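Side-chain contacts in inositol-3-phosphate synthase (Caenorhabditis elegans, PDB 1VKO), which belongs to the myo-inositol-1-phosphate synthase family and binds nicotinamide-adenine-dinucleotide on a domain of the Rossmann type: residues A[89-94]-A[443-448]; A[114-119]-A[149-154]; A[170-175]-A[208-213]. All coordinates share one frame; numbering follows the deposited sequence.

Contact 1 is the buried one: helices 87-100 and 440-458 meet through small side chains, with NAD beside them. Contact 2 is partly buried and joins two loops over the same pair of helices, using an aromatic ring, a proline and an amide. The two touch where Pro446 CB lies 3.3 Å from Gly118 O, and both reach the second subunit. Contact 3 lies at the surface and is made of two long arginines, one of which reaches the adenosine-side ribose of NAD. It meets contact 1 through packing of Val175 on Thr91 and of Met170 on Gly94. Contacts 2 and 3 do not touch, their nearest atoms being about 11 Å apart.

Contact 1: residues A[89-94]-A[443-448]; sequences GSTAVG and LASPLI. With NAD (nicotinamide-adenine-dinucleotide), chain G.
Thr91 lays its methyl group against Ser445, with Thr91 CG2 only 3.3 Å from Ser445 OG. In Thr91 a chi1 of -68° keeps OG1 beside the backbone N and turns CG2 anti to it, toward Ser445, while OG1 bonds to Asn87 O, one turn earlier. Ser445 behaves likewise: OG lies beside its own backbone N (chi1 -43°) and bonds to Ser441 O. Both hydroxyls are thus satisfied within their own helices, and what meets between the helices is a methyl and the flank of a serine oxygen, in van der Waals contact. Next along, Ala92 CB and Ser445 CB are 4.3 Å apart. Residues this small suit the place, because the two backbones come very close: the CA atoms of Ala92 and Ser445 are separated by 4.9 Å.

Segment 89-94 belongs to the first helix of a Rossmann fold, which follows strand 77-82 and a glycine-rich turn; at the start of this helix, Asn87 N bonds to NAD. Helix 440-458 comes from far along the chain to cover it, and brings Ala444 to the cofactor, where Ala444 CB sits 3.6 Å from NAD N7N of the carboxamide. A hydrogen bond between Tyr449 OH and Ala92 O also ties the helices. Pro446 has no N-H to give to the preceding turn, and helix 440-458 kinks there; Pro446 and Ser445 both pack on Phe425 of the second subunit.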
loop_
_atom_site.group_PDB
_atom_site.type_symbol
_atom_site.label_atom_id
_atom_site.label_comp_id
_atom_site.label_asym_id
_atom_site.label_seq_id
_atom_site.Cartn_x
_atom_site.Cartn_y
_atom_site.Cartn_z
ATOM N N GLY A 89 -17.920 -23.961 7.402
ATOM C CA GLY A 89 -18.992 -24.758 7.964
ATOM C C GLY A 89 -19.258 -24.389 9.412
ATOM O O GLY A 89 -20.392 -24.062 9.752
ATOM N N SER A 90 -18.252 -24.457 10.287
ATOM C CA SER A 90 -18.521 -24.316 11.731
ATOM C C SER A 90 -18.948 -22.873 12.024
ATOM O O SER A 90 -19.710 -22.597 12.944
ATOM C CB SER A 90 -17.292 -24.687 12.553
ATOM O OG SER A 90 -16.194 -23.843 12.214
ATOM N N THR A 91 -18.467 -21.946 11.208
ATOM C CA THR A 91 -18.840 -20.550 11.358
ATOM C C THR A 91 -20.262 -20.280 10.897
ATOM O O THR A 91 -20.986 -19.548 11.564
ATOM C CB THR A 91 -17.842 -19.652 10.598
ATOM O OG1 THR A 91 -16.574 -19.726 11.254
ATOM C CG2 THR A 91 -18.236 -18.188 10.718
ATOM N N ALA A 92 -20.626 -20.829 9.735
ATOM C CA ALA A 92 -21.970 -20.777 9.214
ATOM C C ALA A 92 -22.951 -21.231 10.277
ATOM O O ALA A 92 -23.932 -20.553 10.540
ATOM C CB ALA A 92 -22.085 -21.648 7.975
ATOM N N VAL A 93 -22.653 -22.361 10.919
ATOM C CA VAL A 93 -23.531 -22.924 11.959
ATOM C C VAL A 93 -23.493 -22.023 13.198
ATOM O O VAL A 93 -24.527 -21.620 13.709
ATOM C CB VAL A 93 -23.140 -24.396 12.334
ATOM C CG1 VAL A 93 -24.102 -25.005 13.361
ATOM C CG2 VAL A 93 -23.097 -25.272 11.128
ATOM N N GLY A 94 -22.292 -21.693 13.655
ATOM C CA GLY A 94 -22.113 -20.858 14.836
ATOM C C GLY A 94 -22.906 -19.571 14.803
ATOM O O GLY A 94 -23.622 -19.245 15.755
ATOM N N LEU A 443 -16.219 -13.598 5.479
ATOM C CA LEU A 443 -16.673 -13.246 4.155
ATOM C C LEU A 443 -17.539 -14.369 3.563
ATOM O O LEU A 443 -18.607 -14.084 3.014
ATOM C CB LEU A 443 -15.492 -12.848 3.249
ATOM C CG LEU A 443 -14.967 -11.404 3.407
ATOM C CD1 LEU A 443 -13.622 -11.166 2.711
ATOM C CD2 LEU A 443 -15.985 -10.370 2.927
ATOM N N ALA A 444 -17.102 -15.627 3.719
ATOM C CA ALA A 444 -17.700 -16.816 3.057
ATOM C C ALA A 444 -19.066 -17.268 3.539
ATOM O O ALA A 444 -19.931 -17.564 2.700
ATOM C CB ALA A 444 -16.764 -17.978 3.144
ATOM N N SER A 445 -19.230 -17.383 4.876
ATOM C CA SER A 445 -20.475 -17.874 5.504
ATOM C C SER A 445 -21.699 -17.122 5.054
ATOM O O SER A 445 -22.584 -17.734 4.519
ATOM C CB SER A 445 -20.425 -17.829 7.044
ATOM O OG SER A 445 -19.185 -18.286 7.528
ATOM N N PRO A 446 -21.768 -15.804 5.207
ATOM C CA PRO A 446 -22.951 -15.104 4.736
ATOM C C PRO A 446 -23.324 -15.532 3.303
ATOM O O PRO A 446 -24.526 -15.578 2.983
ATOM C CB PRO A 446 -22.541 -13.620 4.768
ATOM C CG PRO A 446 -21.101 -13.587 5.093
ATOM C CD PRO A 446 -20.760 -14.874 5.746
ATOM N N LEU A 447 -22.318 -15.875 2.476
ATOM C CA LEU A 447 -22.542 -16.270 1.081
ATOM C C LEU A 447 -23.114 -17.670 1.028
ATOM O O LEU A 447 -23.840 -18.039 0.106
ATOM C CB LEU A 447 -21.240 -16.213 0.271
ATOM C CG LEU A 447 -20.767 -14.935 -0.439
ATOM C CD1 LEU A 447 -20.833 -13.703 0.424
ATOM C CD2 LEU A 447 -19.347 -15.118 -0.957
ATOM N N ILE A 448 -22.774 -18.472 2.014
ATOM C CA ILE A 448 -23.392 -19.750 2.119
ATOM C C ILE A 448 -24.870 -19.518 2.438
ATOM O O ILE A 448 -25.720 -20.186 1.859
ATOM C CB ILE A 448 -22.727 -20.610 3.177
ATOM C CG1 ILE A 448 -21.365 -21.117 2.668
ATOM C CG2 ILE A 448 -23.664 -21.796 3.529
ATOM C CD1 ILE A 448 -20.489 -21.691 3.735
HETATM P PA NAD G . -11.456 -25.737 5.795
HETATM O O1A NAD G . -10.299 -26.612 5.710
HETATM O O2A NAD G . -11.437 -25.056 7.101
HETATM O O5B NAD G . -12.744 -26.632 5.554
HETATM C C5B NAD G . -12.642 -27.845 4.870
HETATM C C4B NAD G . -13.323 -28.903 5.719
HETATM O O4B NAD G . -13.823 -29.903 4.861
HETATM C C3B NAD G . -12.371 -29.580 6.663
HETATM O O3B NAD G . -13.152 -29.834 7.821
HETATM C C2B NAD G . -12.074 -30.923 6.060
HETATM O O2B NAD G . -12.132 -31.835 7.156
HETATM C C1B NAD G . -13.305 -31.159 5.189
HETATM N N9A NAD G . -13.221 -32.071 4.020
HETATM C C8A NAD G . -12.210 -32.274 3.131
HETATM N N7A NAD G . -12.601 -33.224 2.253
HETATM C C5A NAD G . -13.843 -33.654 2.544
HETATM C C6A NAD G . -14.696 -34.629 1.999
HETATM N N6A NAD G . -14.350 -35.431 0.978
HETATM N N1A NAD G . -15.920 -34.832 2.583
HETATM C C2A NAD G . -16.291 -34.125 3.689
HETATM N N3A NAD G . -15.433 -33.219 4.224
HETATM C C4A NAD G . -14.228 -32.959 3.673
HETATM O O3 NAD G . -11.512 -24.680 4.567
HETATM P PN NAD G . -12.612 -23.529 4.555
HETATM O O1N NAD G . -13.753 -24.005 5.381
HETATM O O2N NAD G . -11.940 -22.278 4.917
HETATM O O5D NAD G . -13.207 -23.498 3.047
HETATM C C5D NAD G . -13.594 -24.694 2.392
HETATM C C4D NAD G . -13.628 -24.591 0.855
HETATM O O4D NAD G . -14.300 -23.421 0.455
HETATM C C3D NAD G . -12.244 -24.545 0.197
HETATM O O3D NAD G . -12.276 -25.327 -0.965
HETATM C C2D NAD G . -12.138 -23.124 -0.293
HETATM O O2D NAD G . -11.366 -22.940 -1.468
HETATM C C1D NAD G . -13.579 -22.814 -0.595
HETATM N N1N NAD G . -13.658 -21.361 -0.677
HETATM C C2N NAD G . -13.373 -20.603 0.416
HETATM C C3N NAD G . -13.426 -19.232 0.304
HETATM C C7N NAD G . -13.487 -18.481 1.581
HETATM O O7N NAD G . -13.367 -19.268 2.751
HETATM N N7N NAD G . -13.670 -17.154 1.572
HETATM C C4N NAD G . -13.786 -18.612 -0.908
HETATM C C5N NAD G . -14.053 -19.398 -2.007
HETATM C C6N NAD G . -13.977 -20.794 -1.886
#

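Contact 2: residues A[114-119]-A[149-154]; sequences ANYFGS and LSPNDL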
loop_
_atom_site.group_PDB
_atom_site.type_symbol
_atom_site.label_atom_id
_atom_site.label_comp_id
_atom_site.label_asym_id
_atom_site.label_seq_id
_atom_site.Cartn_x
_atom_site.Cartn_y
_atom_site.Cartn_z
ATOM N N ALA A 114 -24.096 -10.376 17.631
ATOM C CA ALA A 114 -24.333 -11.165 16.413
ATOM C C ALA A 114 -25.069 -10.351 15.337
ATOM O O ALA A 114 -25.953 -9.538 15.654
ATOM C CB ALA A 114 -25.095 -12.406 16.734
ATOM N N ASN A 115 -24.670 -10.530 14.076
ATOM C CA ASN A 115 -25.471 -10.033 12.959
ATOM C C ASN A 115 -25.277 -10.842 11.676
ATOM O O ASN A 115 -24.618 -11.879 11.695
ATOM C CB ASN A 115 -25.235 -8.534 12.716
ATOM C CG ASN A 115 -23.795 -8.213 12.340
ATOM O OD1 ASN A 115 -23.090 -9.032 11.752
ATOM N ND2 ASN A 115 -23.364 -7.001 12.659
ATOM N N TYR A 116 -25.884 -10.367 10.585
ATOM C CA TYR A 116 -25.806 -11.007 9.262
ATOM C C TYR A 116 -25.282 -10.038 8.253
ATOM O O TYR A 116 -25.712 -10.081 7.125
ATOM C CB TYR A 116 -27.163 -11.572 8.739
ATOM C CG TYR A 116 -27.630 -12.839 9.459
ATOM C CD1 TYR A 116 -26.828 -13.967 9.500
ATOM C CD2 TYR A 116 -28.847 -12.883 10.119
ATOM C CE1 TYR A 116 -27.209 -15.083 10.168
ATOM C CE2 TYR A 116 -29.259 -14.035 10.786
ATOM C CZ TYR A 116 -28.430 -15.121 10.806
ATOM O OH TYR A 116 -28.780 -16.245 11.491
ATOM N N PHE A 117 -24.331 -9.187 8.622
ATOM C CA PHE A 117 -23.733 -8.307 7.616
ATOM C C PHE A 117 -22.993 -9.101 6.518
ATOM O O PHE A 117 -22.559 -10.239 6.714
ATOM C CB PHE A 117 -22.801 -7.282 8.258
ATOM C CG PHE A 117 -23.506 -6.115 8.900
ATOM C CD1 PHE A 117 -24.889 -6.139 9.139
ATOM C CD2 PHE A 117 -22.767 -4.994 9.309
ATOM C CE1 PHE A 117 -25.540 -5.067 9.753
ATOM C CE2 PHE A 117 -23.401 -3.900 9.937
ATOM C CZ PHE A 117 -24.795 -3.942 10.168
ATOM N N GLY A 118 -22.886 -8.498 5.348
ATOM C CA GLY A 118 -22.292 -9.182 4.228
ATOM C C GLY A 118 -23.123 -10.267 3.600
ATOM O O GLY A 118 -22.610 -10.992 2.748
ATOM N N SER A 119 -24.390 -10.395 4.024
ATOM C CA SER A 119 -25.395 -11.203 3.321
ATOM C C SER A 119 -26.112 -10.251 2.359
ATOM O O SER A 119 -26.679 -9.276 2.816
ATOM C CB SER A 119 -26.398 -11.774 4.347
ATOM O OG SER A 119 -27.294 -12.747 3.790
ATOM N N LEU A 149 -36.315 -16.920 3.143
ATOM C CA LEU A 149 -35.857 -17.383 4.452
ATOM C C LEU A 149 -34.964 -16.373 5.181
ATOM O O LEU A 149 -34.338 -15.512 4.562
ATOM C CB LEU A 149 -35.081 -18.685 4.296
ATOM C CG LEU A 149 -35.787 -19.882 3.686
ATOM C CD1 LEU A 149 -34.732 -20.810 3.125
ATOM C CD2 LEU A 149 -36.657 -20.567 4.760
ATOM N N SER A 150 -34.941 -16.472 6.507
ATOM C CA SER A 150 -33.869 -15.895 7.299
ATOM C C SER A 150 -32.954 -17.036 7.617
ATOM O O SER A 150 -33.428 -18.165 7.761
ATOM C CB SER A 150 -34.413 -15.363 8.622
ATOM O OG SER A 150 -33.407 -15.383 9.633
ATOM N N PRO A 151 -31.663 -16.789 7.783
ATOM C CA PRO A 151 -30.753 -17.894 8.095
ATOM C C PRO A 151 -31.117 -18.539 9.424
ATOM O O PRO A 151 -30.652 -19.631 9.705
ATOM C CB PRO A 151 -29.384 -17.217 8.175
ATOM C CG PRO A 151 -29.535 -15.978 7.300
ATOM C CD PRO A 151 -30.947 -15.500 7.672
ATOM N N ASN A 152 -31.935 -17.864 10.230
ATOM C CA ASN A 152 -32.399 -18.446 11.470
ATOM C C ASN A 152 -33.336 -19.626 11.214
ATOM O O ASN A 152 -33.488 -20.468 12.077
ATOM C CB ASN A 152 -33.070 -17.388 12.369
ATOM C CG ASN A 152 -32.126 -16.241 12.726
ATOM O OD1 ASN A 152 -30.891 -16.395 12.767
ATOM N ND2 ASN A 152 -32.701 -15.083 12.980
ATOM N N ASP A 153 -33.917 -19.697 10.011
ATOM C CA ASP A 153 -34.938 -20.693 9.673
ATOM C C ASP A 153 -34.319 -21.911 9.024
ATOM O O ASP A 153 -35.051 -22.844 8.614
ATOM C CB ASP A 153 -35.931 -20.125 8.656
ATOM C CG ASP A 153 -36.677 -18.930 9.161
ATOM O OD1 ASP A 153 -37.262 -19.033 10.271
ATOM O OD2 ASP A 153 -36.745 -17.858 8.507
ATOM N N LEU A 154 -32.991 -21.891 8.862
ATOM C CA LEU A 154 -32.286 -22.996 8.196
ATOM C C LEU A 154 -31.892 -24.033 9.219
ATOM O O LEU A 154 -31.291 -23.699 10.239
ATOM C CB LEU A 154 -31.032 -22.512 7.457
ATOM C CG LEU A 154 -31.040 -21.505 6.287
ATOM C CD1 LEU A 154 -29.585 -21.095 5.915
ATOM C CD2 LEU A 154 -31.788 -22.016 5.026
#
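Asn152, which meets Tyr116 across the contact, has its backbone N held by Ser150 OG at 2.9 Å from Asn152 N, with an N-H...O angle of 161°. This ST turn, which overlaps the 3-10 turn 151-153, probably helps to set the direction from which Pro151 and Asn152 approach the tyrosine. Ser150 N in turn is held by Asp153 OD2 at 3.0 Å, on the anti side of the carboxylate, so two side chains of the turn accept backbone N-H groups within it.

Against it lies the ring of Tyr116, brought there by a chi1 of -73°, which sets CG beside the backbone N. Pro151 covers one face: its CG stands 3.8 Å from the centre of the Tyr116 ring, almost on the normal, a CH-pi contact that suits the compact, rigid proline ring, whose C-H groups can face the pi cloud. Asn152 OD1 comes at the ring's edge, in its plane, and accepts from Tyr116 OH; the modelled separation of 2.5 Å is very short, so its exact length is doubtful. The amide plane is turned 46° from the ring.

A type II turn leads from Tyr116 to the helix N-cap Ser119. Tyr116 also packs on Phe425 of the second subunit, near the subunit interface. Tyr449 of helix 440-458 meets the Tyr116 ring nearly at right angles and also touches Pro151, while Asn99 of helix 87-100 packs on Tyr116 and Asn152, and the chain then runs on into strand 154-159.

Contact 3: residues A[170-175]-A[208-213]; sequences MGRAKV and GDRANN. With NAD (nicotinamide-adenine-dinucleotide), chain G.
The adenosine-side ribose of NAD marks this site, at the surface end of the cofactor pocket of the Rossmann fold. Two arginines meet beside it: Arg172, from helix 168-173, and Arg210, from the loop that precedes helix 220-238. Their backbones stay well apart, with CA atoms 11.9 Å from each other, and only long side chains could bridge that gap. Each sets out with CG anti to its backbone N and bends at the third torsion; in Arg210 that bend (chi3 -96°) swings the guanidinium up to the sugar.

The two side chains approach from opposite directions. Arg210 NH1 stands 3.1 Å above the guanidinium plane of Arg172, offset toward its rim, and the planes are inclined by 34°. Since Arg172 NH1 and Arg210 NH1 are both donors, the pair is not a hydrogen bond, but a contact of a nitrogen over the face of a flat cation. Polar partners of Arg172 probably ease the closeness of the like charges: NH2 bonds to Gly85 O of the glycine-rich turn and NH1 to Ser162 OG. Those bonds probably help to hold the rotation of the Arg172 guanidinium, one face of which meets Arg210 NH1.

Beyond Arg210 the loop is held by a bond from Asn213 ND2 to Asp160 O, and Asp160 OD1 in turn bonds to NAD. On the cofactor, ribose C3B lies over one face of the Arg210 guanidinium. The nearest approach is that of Arg210 NH1 to NAD O3B, 3.1 Å, a close contact rather than a hydrogen bond. Arg210 NH1 gives a weak, bent hydrogen bond to NAD O2B (3.3 Å, 131°), and the aliphatic Arg210 CD rests against the same oxygen, 3.2 Å from NAD O2B.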
loop_
_atom_site.group_PDB
_atom_site.type_symbol
_atom_site.label_atom_id
_atom_site.label_comp_id
_atom_site.label_asym_id
_atom_site.label_seq_id
_atom_site.Cartn_x
_atom_site.Cartn_y
_atom_site.Cartn_z
ATOM N N MET A 170 -14.584 -24.882 16.133
ATOM C CA MET A 170 -14.472 -23.435 16.279
ATOM C C MET A 170 -13.093 -22.998 16.779
ATOM O O MET A 170 -12.538 -21.955 16.329
ATOM C CB MET A 170 -15.470 -22.945 17.278
ATOM C CG MET A 170 -16.883 -22.902 16.820
ATOM S SD MET A 170 -17.725 -22.025 18.137
ATOM C CE MET A 170 -18.998 -21.424 17.084
ATOM N N GLY A 171 -12.562 -23.777 17.717
ATOM C CA GLY A 171 -11.240 -23.563 18.259
ATOM C C GLY A 171 -10.205 -23.755 17.174
ATOM O O GLY A 171 -9.200 -23.021 17.111
ATOM N N ARG A 172 -10.457 -24.741 16.317
ATOM C CA ARG A 172 -9.616 -25.028 15.162
ATOM C C ARG A 172 -9.615 -23.819 14.267
ATOM O O ARG A 172 -8.570 -23.386 13.862
ATOM C CB ARG A 172 -10.183 -26.228 14.397
ATOM C CG ARG A 172 -9.249 -26.934 13.456
ATOM C CD ARG A 172 -9.667 -28.383 13.105
ATOM N NE ARG A 172 -11.113 -28.553 12.859
ATOM C CZ ARG A 172 -11.729 -29.736 12.656
ATOM N NH1 ARG A 172 -11.015 -30.860 12.648
ATOM N NH2 ARG A 172 -13.058 -29.797 12.450
ATOM N N ALA A 173 -10.795 -23.271 13.974
ATOM C CA ALA A 173 -10.947 -22.293 12.899
ATOM C C ALA A 173 -10.382 -20.923 13.278
ATOM O O ALA A 173 -9.768 -20.234 12.434
ATOM C CB ALA A 173 -12.401 -22.186 12.520
ATOM N N LYS A 174 -10.560 -20.532 14.549
ATOM C CA LYS A 174 -9.988 -19.266 15.081
ATOM C C LYS A 174 -10.696 -18.046 14.495
ATOM O O LYS A 174 -10.060 -17.022 14.257
ATOM C CB LYS A 174 -8.469 -19.156 14.799
ATOM C CG LYS A 174 -7.632 -20.298 15.373
ATOM C CD LYS A 174 -6.162 -19.981 15.360
ATOM C CE LYS A 174 -5.424 -20.515 14.138
ATOM N NZ LYS A 174 -5.205 -21.988 14.234
ATOM N N VAL A 175 -11.992 -18.168 14.244
ATOM C CA VAL A 175 -12.809 -17.076 13.713
ATOM C C VAL A 175 -13.523 -16.252 14.803
ATOM O O VAL A 175 -13.383 -15.019 14.869
ATOM C CB VAL A 175 -13.841 -17.638 12.688
ATOM C CG1 VAL A 175 -14.586 -16.525 11.988
ATOM C CG2 VAL A 175 -13.117 -18.498 11.648
ATOM N N GLY A 208 -4.275 -36.183 5.139
ATOM C CA GLY A 208 -4.377 -37.597 5.554
ATOM C C GLY A 208 -4.602 -37.772 7.042
ATOM O O GLY A 208 -5.553 -38.436 7.452
ATOM N N ASP A 209 -3.706 -37.168 7.830
ATOM C CA ASP A 209 -3.829 -36.990 9.292
ATOM C C ASP A 209 -5.229 -36.609 9.826
ATOM O O ASP A 209 -5.622 -37.059 10.910
ATOM C CB ASP A 209 -2.838 -35.900 9.771
ATOM C CG ASP A 209 -1.543 -36.467 10.356
ATOM O OD1 ASP A 209 -1.517 -37.667 10.732
ATOM O OD2 ASP A 209 -0.509 -35.763 10.499
ATOM N N ARG A 210 -5.951 -35.765 9.086
ATOM C CA ARG A 210 -7.221 -35.195 9.553
ATOM C C ARG A 210 -8.408 -36.147 9.347
ATOM O O ARG A 210 -9.461 -36.002 9.979
ATOM C CB ARG A 210 -7.469 -33.853 8.847
ATOM C CG ARG A 210 -8.770 -33.137 9.168
ATOM C CD ARG A 210 -9.145 -32.066 8.159
ATOM N NE ARG A 210 -8.702 -30.754 8.612
ATOM C CZ ARG A 210 -9.443 -29.896 9.306
ATOM N NH1 ARG A 210 -10.698 -30.203 9.634
ATOM N NH2 ARG A 210 -8.919 -28.724 9.666
ATOM N N ALA A 211 -8.222 -37.135 8.483
ATOM C CA ALA A 211 -9.320 -37.948 8.011
ATOM C C ALA A 211 -9.525 -39.187 8.879
ATOM O O ALA A 211 -8.900 -40.226 8.633
ATOM C CB ALA A 211 -9.086 -38.323 6.554
ATOM N N ASN A 212 -10.386 -39.058 9.901
ATOM C CA ASN A 212 -10.665 -40.129 10.821
ATOM C C ASN A 212 -12.165 -40.446 10.935
ATOM O O ASN A 212 -12.587 -41.136 11.850
ATOM C CB ASN A 212 -10.078 -39.778 12.187
ATOM C CG ASN A 212 -10.940 -38.786 12.985
ATOM O OD1 ASN A 212 -11.885 -38.172 12.469
ATOM N ND2 ASN A 212 -10.615 -38.643 14.258
ATOM N N ASN A 213 -12.952 -39.920 10.002
ATOM C CA ASN A 213 -14.416 -40.023 9.977
ATOM C C ASN A 213 -14.837 -40.352 8.535
ATOM O O ASN A 213 -15.484 -39.541 7.880
ATOM C CB ASN A 213 -15.015 -38.670 10.400
ATOM C CG ASN A 213 -16.438 -38.761 10.905
ATOM O OD1 ASN A 213 -16.846 -39.764 11.474
ATOM N ND2 ASN A 213 -17.205 -37.678 10.722
HETATM P PA NAD G . -11.456 -25.737 5.795
HETATM O O1A NAD G . -10.299 -26.612 5.710
HETATM O O2A NAD G . -11.437 -25.056 7.101
HETATM O O5B NAD G . -12.744 -26.632 5.554
HETATM C C5B NAD G . -12.642 -27.845 4.870
HETATM C C4B NAD G . -13.323 -28.903 5.719
HETATM O O4B NAD G . -13.823 -29.903 4.861
HETATM C C3B NAD G . -12.371 -29.580 6.663
HETATM O O3B NAD G . -13.152 -29.834 7.821
HETATM C C2B NAD G . -12.074 -30.923 6.060
HETATM O O2B NAD G . -12.132 -31.835 7.156
HETATM C C1B NAD G . -13.305 -31.159 5.189
HETATM N N9A NAD G . -13.221 -32.071 4.020
HETATM C C8A NAD G . -12.210 -32.274 3.131
HETATM N N7A NAD G . -12.601 -33.224 2.253
HETATM C C5A NAD G . -13.843 -33.654 2.544
HETATM C C6A NAD G . -14.696 -34.629 1.999
HETATM N N6A NAD G . -14.350 -35.431 0.978
HETATM N N1A NAD G . -15.920 -34.832 2.583
HETATM C C2A NAD G . -16.291 -34.125 3.689
HETATM N N3A NAD G . -15.433 -33.219 4.224
HETATM C C4A NAD G . -14.228 -32.959 3.673
HETATM O O3 NAD G . -11.512 -24.680 4.567
HETATM P PN NAD G . -12.612 -23.529 4.555
HETATM O O1N NAD G . -13.753 -24.005 5.381
HETATM O O2N NAD G . -11.940 -22.278 4.917
HETATM O O5D NAD G . -13.207 -23.498 3.047
HETATM C C5D NAD G . -13.594 -24.694 2.392
HETATM C C4D NAD G . -13.628 -24.591 0.855
HETATM O O4D NAD G . -14.300 -23.421 0.455
HETATM C C3D NAD G . -12.244 -24.545 0.197
HETATM O O3D NAD G . -12.276 -25.327 -0.965
HETATM C C2D NAD G . -12.138 -23.124 -0.293
HETATM O O2D NAD G . -11.366 -22.940 -1.468
HETATM C C1D NAD G . -13.579 -22.814 -0.595
HETATM N N1N NAD G . -13.658 -21.361 -0.677
HETATM C C2N NAD G . -13.373 -20.603 0.416
HETATM C C3N NAD G . -13.426 -19.232 0.304
HETATM C C7N NAD G . -13.487 -18.481 1.581
HETATM O O7N NAD G . -13.367 -19.268 2.751
HETATM N N7N NAD G . -13.670 -17.154 1.572
HETATM C C4N NAD G . -13.786 -18.612 -0.908
HETATM C C5N NAD G . -14.053 -19.398 -2.007
HETATM C C6N NAD G . -13.977 -20.794 -1.886
#